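Local coordinates for molybdopterin adenylyltransferase (Pyrococcus furiosus, PDB 4LHB), which catalyses the ATP-dependent adenylylation of molybdopterin, releasing diphosphate, as a step in the biosynthesis of the molybdenum cofactor, at residues I80-A85 / E109-L114; G145-Q150 / V154-L159. All coordinates share one frame; numbering follows the deposited sequence.

Contact 1: residues I80-A85 / E109-L114; sequences IALFEA and ESIKPL
Leu-114 N gives its hydrogen to Ile-111 O over 2.8 Å, a bond that spans the turn from Ile-111 into the 3-10 segment 112-114 and ties together the two residues that meet helix 75-87. Across the contact everything is apolar. Leu-114 CD1 comes up to the edge of the Phe-83 ring, in its plane, at 3.7 Å from both CE2 and CZ, so the methyl sits beside the bond joining these two atoms and not over a face. The two side chains approach from opposite directions; Phe-83 CG lies beside its backbone N (chi1 -76°), and the ring reaches the contact although its CB does not point there. Leu-82 CG of the same helix lies above one face of that ring, displaced toward its rim. In this alpha/beta fold of the MoaB/Mog family, helices 75-87 and 107-111 lie on the same face of the central sheet, where Leu-82 and Ile-111 both rest on Val-156. Leu-82, with CG anti to its N (chi1 175°), brings CD2 near both partners, 4.3 Å from Ile-111 CG1 and 4.4 Å from Leu-114 CD1. Leu-79 of a second subunit packs on Phe-83, and Leu-114 of that subunit packs on Leu-114.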
loop_
_atom_site.group_PDB
_atom_site.type_symbol
_atom_site.label_atom_id
_atom_site.label_comp_id
_atom_site.label_asym_id
_atom_site.label_seq_id
_atom_site.Cartn_x
_atom_site.Cartn_y
_atom_site.Cartn_z
ATOM N N ILE C 80 -15.749 12.103 12.147
ATOM C CA ILE C 80 -17.127 12.225 12.621
ATOM C C ILE C 80 -17.780 13.367 11.813
ATOM O O ILE C 80 -18.909 13.281 11.412
ATOM C CB ILE C 80 -17.206 12.483 14.170
ATOM C CG1 ILE C 80 -17.121 11.172 14.981
ATOM C CG2 ILE C 80 -18.501 13.153 14.601
ATOM C CD1 ILE C 80 -16.875 11.375 16.495
ATOM N N ALA C 81 -17.046 14.436 11.599
ATOM C CA ALA C 81 -17.558 15.581 10.888
ATOM C C ALA C 81 -17.852 15.201 9.408
ATOM O O ALA C 81 -18.954 15.369 8.933
ATOM C CB ALA C 81 -16.581 16.742 10.995
ATOM N N LEU C 82 -16.869 14.648 8.717
ATOM C CA LEU C 82 -17.017 14.274 7.334
ATOM C C LEU C 82 -18.294 13.486 7.142
ATOM O O LEU C 82 -19.040 13.745 6.227
ATOM C CB LEU C 82 -15.806 13.444 6.895
ATOM C CG LEU C 82 -15.873 12.866 5.491
ATOM C CD1 LEU C 82 -16.046 14.020 4.519
ATOM C CD2 LEU C 82 -14.665 12.011 5.125
ATOM N N PHE C 83 -18.575 12.534 8.006
ATOM C CA PHE C 83 -19.729 11.678 7.760
ATOM C C PHE C 83 -21.040 12.308 8.209
ATOM O O PHE C 83 -22.098 11.925 7.735
ATOM C CB PHE C 83 -19.483 10.248 8.248
ATOM C CG PHE C 83 -18.576 9.501 7.312
ATOM C CD1 PHE C 83 -19.049 9.064 6.111
ATOM C CD2 PHE C 83 -17.229 9.405 7.558
ATOM C CE1 PHE C 83 -18.213 8.472 5.185
ATOM C CE2 PHE C 83 -16.388 8.790 6.663
ATOM C CZ PHE C 83 -16.880 8.337 5.449
ATOM N N GLU C 84 -20.980 13.282 9.092
ATOM C CA GLU C 84 -22.161 14.061 9.384
ATOM C C GLU C 84 -22.517 14.961 8.174
ATOM O O GLU C 84 -23.661 15.060 7.810
ATOM C CB GLU C 84 -21.961 14.928 10.630
ATOM C CG GLU C 84 -22.180 14.207 11.945
ATOM C CD GLU C 84 -22.122 15.140 13.153
ATOM O OE1 GLU C 84 -22.730 14.767 14.148
ATOM O OE2 GLU C 84 -21.473 16.207 13.125
ATOM N N ALA C 85 -21.527 15.619 7.600
ATOM C CA ALA C 85 -21.722 16.381 6.393
ATOM C C ALA C 85 -22.390 15.479 5.345
ATOM O O ALA C 85 -23.399 15.839 4.740
ATOM C CB ALA C 85 -20.390 16.948 5.871
ATOM N N GLU C 109 -4.094 12.064 5.906
ATOM C CA GLU C 109 -3.942 10.677 6.385
ATOM C C GLU C 109 -5.301 10.093 6.839
ATOM O O GLU C 109 -5.570 8.929 6.623
ATOM C CB GLU C 109 -2.917 10.614 7.521
ATOM C CG GLU C 109 -1.509 10.974 7.089
ATOM C CD GLU C 109 -1.212 12.481 7.041
ATOM O OE1 GLU C 109 -2.079 13.365 7.408
ATOM O OE2 GLU C 109 -0.074 12.770 6.611
ATOM N N SER C 110 -6.188 10.903 7.409
ATOM C CA SER C 110 -7.454 10.335 7.860
ATOM C C SER C 110 -8.434 10.043 6.688
ATOM O O SER C 110 -9.093 8.998 6.651
ATOM C CB SER C 110 -8.083 11.231 8.934
ATOM O OG SER C 110 -7.085 11.679 9.844
ATOM N N ILE C 111 -8.463 10.953 5.717
ATOM C CA ILE C 111 -9.443 10.945 4.624
ATOM C C ILE C 111 -8.974 10.124 3.413
ATOM O O ILE C 111 -9.665 9.237 2.952
ATOM C CB ILE C 111 -9.775 12.414 4.207
ATOM C CG1 ILE C 111 -10.530 13.089 5.343
ATOM C CG2 ILE C 111 -10.618 12.478 2.945
ATOM C CD1 ILE C 111 -10.613 14.601 5.176
ATOM N N LYS C 112 -7.792 10.417 2.904
ATOM C CA LYS C 112 -7.319 9.818 1.649
ATOM C C LYS C 112 -7.536 8.312 1.519
ATOM O O LYS C 112 -7.905 7.855 0.460
ATOM C CB LYS C 112 -5.848 10.149 1.467
ATOM C CG LYS C 112 -5.228 9.636 0.195
ATOM C CD LYS C 112 -3.919 10.405 -0.091
ATOM C CE LYS C 112 -3.082 9.745 -1.183
ATOM N NZ LYS C 112 -1.954 10.599 -1.623
ATOM N N PRO C 113 -7.332 7.532 2.596
ATOM C CA PRO C 113 -7.525 6.102 2.399
ATOM C C PRO C 113 -8.996 5.678 2.118
ATOM O O PRO C 113 -9.250 4.547 1.731
ATOM C CB PRO C 113 -6.964 5.481 3.712
ATOM C CG PRO C 113 -6.328 6.601 4.499
ATOM C CD PRO C 113 -6.983 7.857 4.000
ATOM N N LEU C 114 -9.951 6.575 2.289
ATOM C CA LEU C 114 -11.340 6.303 1.926
ATOM C C LEU C 114 -11.703 6.513 0.414
ATOM O O LEU C 114 -12.737 5.992 -0.062
ATOM C CB LEU C 114 -12.272 7.167 2.778
ATOM C CG LEU C 114 -12.189 6.969 4.299
ATOM C CD1 LEU C 114 -13.242 7.803 5.039
ATOM C CD2 LEU C 114 -12.298 5.480 4.638
#

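Contact 2: residues G145-Q150 / V154-L159; sequences GIIRGQ and VVVFSL
Gly-145 is held to Val-156 by a pair of backbone bonds: Gly-145 N reaches Val-156 O at 3.0 Å, and Val-156 N reaches Gly-145 O at 2.9 Å with an almost straight N-H...O angle of 169°. The same Gly-145 O also receives a CA-H...O contact from Val-155 CA. Ile-146 stands in a non-hydrogen-bonded pair with Val-155, and its CA lies 3.3 Å from Val-154 O in a second contact of that kind; both side chains turn to the sheet face where Val-155 packs on helix 163-184. Ile-147 repeats the hydrogen-bonded pattern with Val-154, its N 3.0 Å from Val-154 O and its O 2.8 Å from Val-154 N. On the face shared by Ile-147, Val-154 and Val-156, the extended Ile-147 branch (chi2 177°) brings CD1 obliquely to within 4.1 Å of Val-156 CG2, a diagonal contact between the two hydrogen-bonded pairs. Ile-76 of a second subunit packs on Ile-147 and Val-154. Past Ile-147 the pairing with 154-159 ends, and Gln-150 bonds to Asp-40, Asp-73 and Asp-74 of that second subunit. With the axes of 145-148 and 154-159 at 146°, this is an antiparallel beta hairpin within the mixed sheet of the MoaB/Mog fold.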
loop_
_atom_site.group_PDB
_atom_site.type_symbol
_atom_site.label_atom_id
_atom_site.label_comp_id
_atom_site.label_asym_id
_atom_site.label_seq_id
_atom_site.Cartn_x
_atom_site.Cartn_y
_atom_site.Cartn_z
ATOM N N GLY C 145 -10.721 13.641 -3.770
ATOM C CA GLY C 145 -11.033 12.340 -4.272
ATOM C C GLY C 145 -12.498 12.072 -4.123
ATOM O O GLY C 145 -13.210 12.895 -3.519
ATOM N N ILE C 146 -12.912 10.885 -4.581
ATOM C CA ILE C 146 -14.290 10.452 -4.583
ATOM C C ILE C 146 -14.478 9.281 -3.665
ATOM O O ILE C 146 -13.793 8.272 -3.801
ATOM C CB ILE C 146 -14.704 9.968 -5.997
ATOM C CG1 ILE C 146 -14.615 11.144 -6.959
ATOM C CG2 ILE C 146 -16.133 9.467 -6.016
ATOM C CD1 ILE C 146 -13.201 11.349 -7.420
ATOM N N ILE C 147 -15.448 9.386 -2.768
ATOM C CA ILE C 147 -15.922 8.256 -2.019
ATOM C C ILE C 147 -17.237 7.817 -2.683
ATOM O O ILE C 147 -18.114 8.626 -2.858
ATOM C CB ILE C 147 -16.223 8.673 -0.548
ATOM C CG1 ILE C 147 -15.030 9.386 0.110
ATOM C CG2 ILE C 147 -16.698 7.486 0.299
ATOM C CD1 ILE C 147 -15.262 9.903 1.534
ATOM N N ARG C 148 -17.389 6.541 -2.991
ATOM C CA ARG C 148 -18.598 6.002 -3.548
ATOM C C ARG C 148 -19.373 5.017 -2.673
ATOM O O ARG C 148 -18.774 4.119 -2.081
ATOM C CB ARG C 148 -18.232 5.140 -4.720
ATOM C CG ARG C 148 -17.606 5.840 -5.875
ATOM C CD ARG C 148 -17.060 4.740 -6.735
ATOM N NE ARG C 148 -16.498 5.283 -7.944
ATOM C CZ ARG C 148 -15.653 4.619 -8.702
ATOM N NH1 ARG C 148 -15.280 3.408 -8.332
ATOM N NH2 ARG C 148 -15.186 5.160 -9.830
ATOM N N GLY C 149 -20.705 5.125 -2.708
ATOM C CA GLY C 149 -21.588 4.073 -2.253
ATOM C C GLY C 149 -21.935 3.169 -3.417
ATOM O O GLY C 149 -21.231 3.186 -4.385
ATOM N N GLN C 150 -22.989 2.361 -3.295
ATOM C CA GLN C 150 -23.488 1.488 -4.365
ATOM C C GLN C 150 -23.914 2.342 -5.557
ATOM O O GLN C 150 -23.578 1.995 -6.702
ATOM C CB GLN C 150 -24.681 0.641 -3.905
ATOM C CG GLN C 150 -24.354 -0.737 -3.367
ATOM C CD GLN C 150 -25.594 -1.436 -2.739
ATOM O OE1 GLN C 150 -26.704 -1.333 -3.263
ATOM N NE2 GLN C 150 -25.404 -2.152 -1.630
ATOM N N VAL C 154 -19.437 11.063 -3.330
ATOM C CA VAL C 154 -19.125 12.289 -2.581
ATOM C C VAL C 154 -17.756 12.769 -2.971
ATOM O O VAL C 154 -16.868 11.969 -3.158
ATOM C CB VAL C 154 -19.224 12.110 -1.052
ATOM C CG1 VAL C 154 -18.867 13.400 -0.337
ATOM C CG2 VAL C 154 -20.642 11.699 -0.650
ATOM N N VAL C 155 -17.577 14.072 -3.114
ATOM C CA VAL C 155 -16.304 14.581 -3.578
ATOM C C VAL C 155 -15.775 15.320 -2.384
ATOM O O VAL C 155 -16.499 16.128 -1.795
ATOM C CB VAL C 155 -16.430 15.561 -4.789
ATOM C CG1 VAL C 155 -15.068 16.131 -5.211
ATOM C CG2 VAL C 155 -17.057 14.842 -5.971
ATOM N N VAL C 156 -14.522 15.057 -2.032
ATOM C CA VAL C 156 -13.910 15.705 -0.877
ATOM C C VAL C 156 -12.650 16.408 -1.343
ATOM O O VAL C 156 -11.858 15.832 -2.057
ATOM C CB VAL C 156 -13.582 14.678 0.265
ATOM C CG1 VAL C 156 -12.984 15.405 1.497
ATOM C CG2 VAL C 156 -14.828 13.829 0.579
ATOM N N PHE C 157 -12.554 17.684 -1.014
ATOM C CA PHE C 157 -11.410 18.490 -1.273
ATOM C C PHE C 157 -10.805 18.789 0.125
ATOM O O PHE C 157 -11.537 19.147 1.091
ATOM C CB PHE C 157 -11.864 19.822 -1.911
ATOM C CG PHE C 157 -12.462 19.684 -3.282
ATOM C CD1 PHE C 157 -11.652 19.616 -4.409
ATOM C CD2 PHE C 157 -13.838 19.652 -3.456
ATOM C CE1 PHE C 157 -12.225 19.471 -5.669
ATOM C CE2 PHE C 157 -14.403 19.539 -4.720
ATOM C CZ PHE C 157 -13.607 19.429 -5.816
ATOM N N SER C 158 -9.492 18.677 0.238
ATOM C CA SER C 158 -8.832 19.040 1.482
ATOM C C SER C 158 -7.793 20.054 1.185
ATOM O O SER C 158 -6.866 19.827 0.414
ATOM C CB SER C 158 -8.242 17.812 2.192
ATOM O OG SER C 158 -9.346 17.046 2.659
ATOM N N LEU C 159 -7.977 21.200 1.820
ATOM C CA LEU C 159 -7.184 22.382 1.572
ATOM C C LEU C 159 -6.381 22.766 2.804
ATOM O O LEU C 159 -6.759 22.384 3.910
ATOM C CB LEU C 159 -8.152 23.517 1.240
ATOM C CG LEU C 159 -9.146 23.292 0.109
ATOM C CD1 LEU C 159 -10.057 24.525 0.066
ATOM C CD2 LEU C 159 -8.396 23.102 -1.197
#

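How the contacts relate
After strands 32-38 and 64-71 the chain enters helix 75-87, the first element that takes part in a contact; it then passes through strand 92-96 and enters helix 107-111, so contact 1 closes a loop of 23 residues that contains a central strand. Contact 2 opens later and closes a much shorter one, the hairpin turn between strands 143-148 and 153-159. The two are in series, neither nested nor crossed, yet their centres lie only about 9 Å apart. Val-156 joins them: its CG2 meets Leu-82 CD1 and its CG1 meets Ile-111 CG2. Strand 153-159 thus lies beneath both helices, while Ile-147 CG1 of strand 143-148 touches Leu-114 O. Both contacts reach the second subunit.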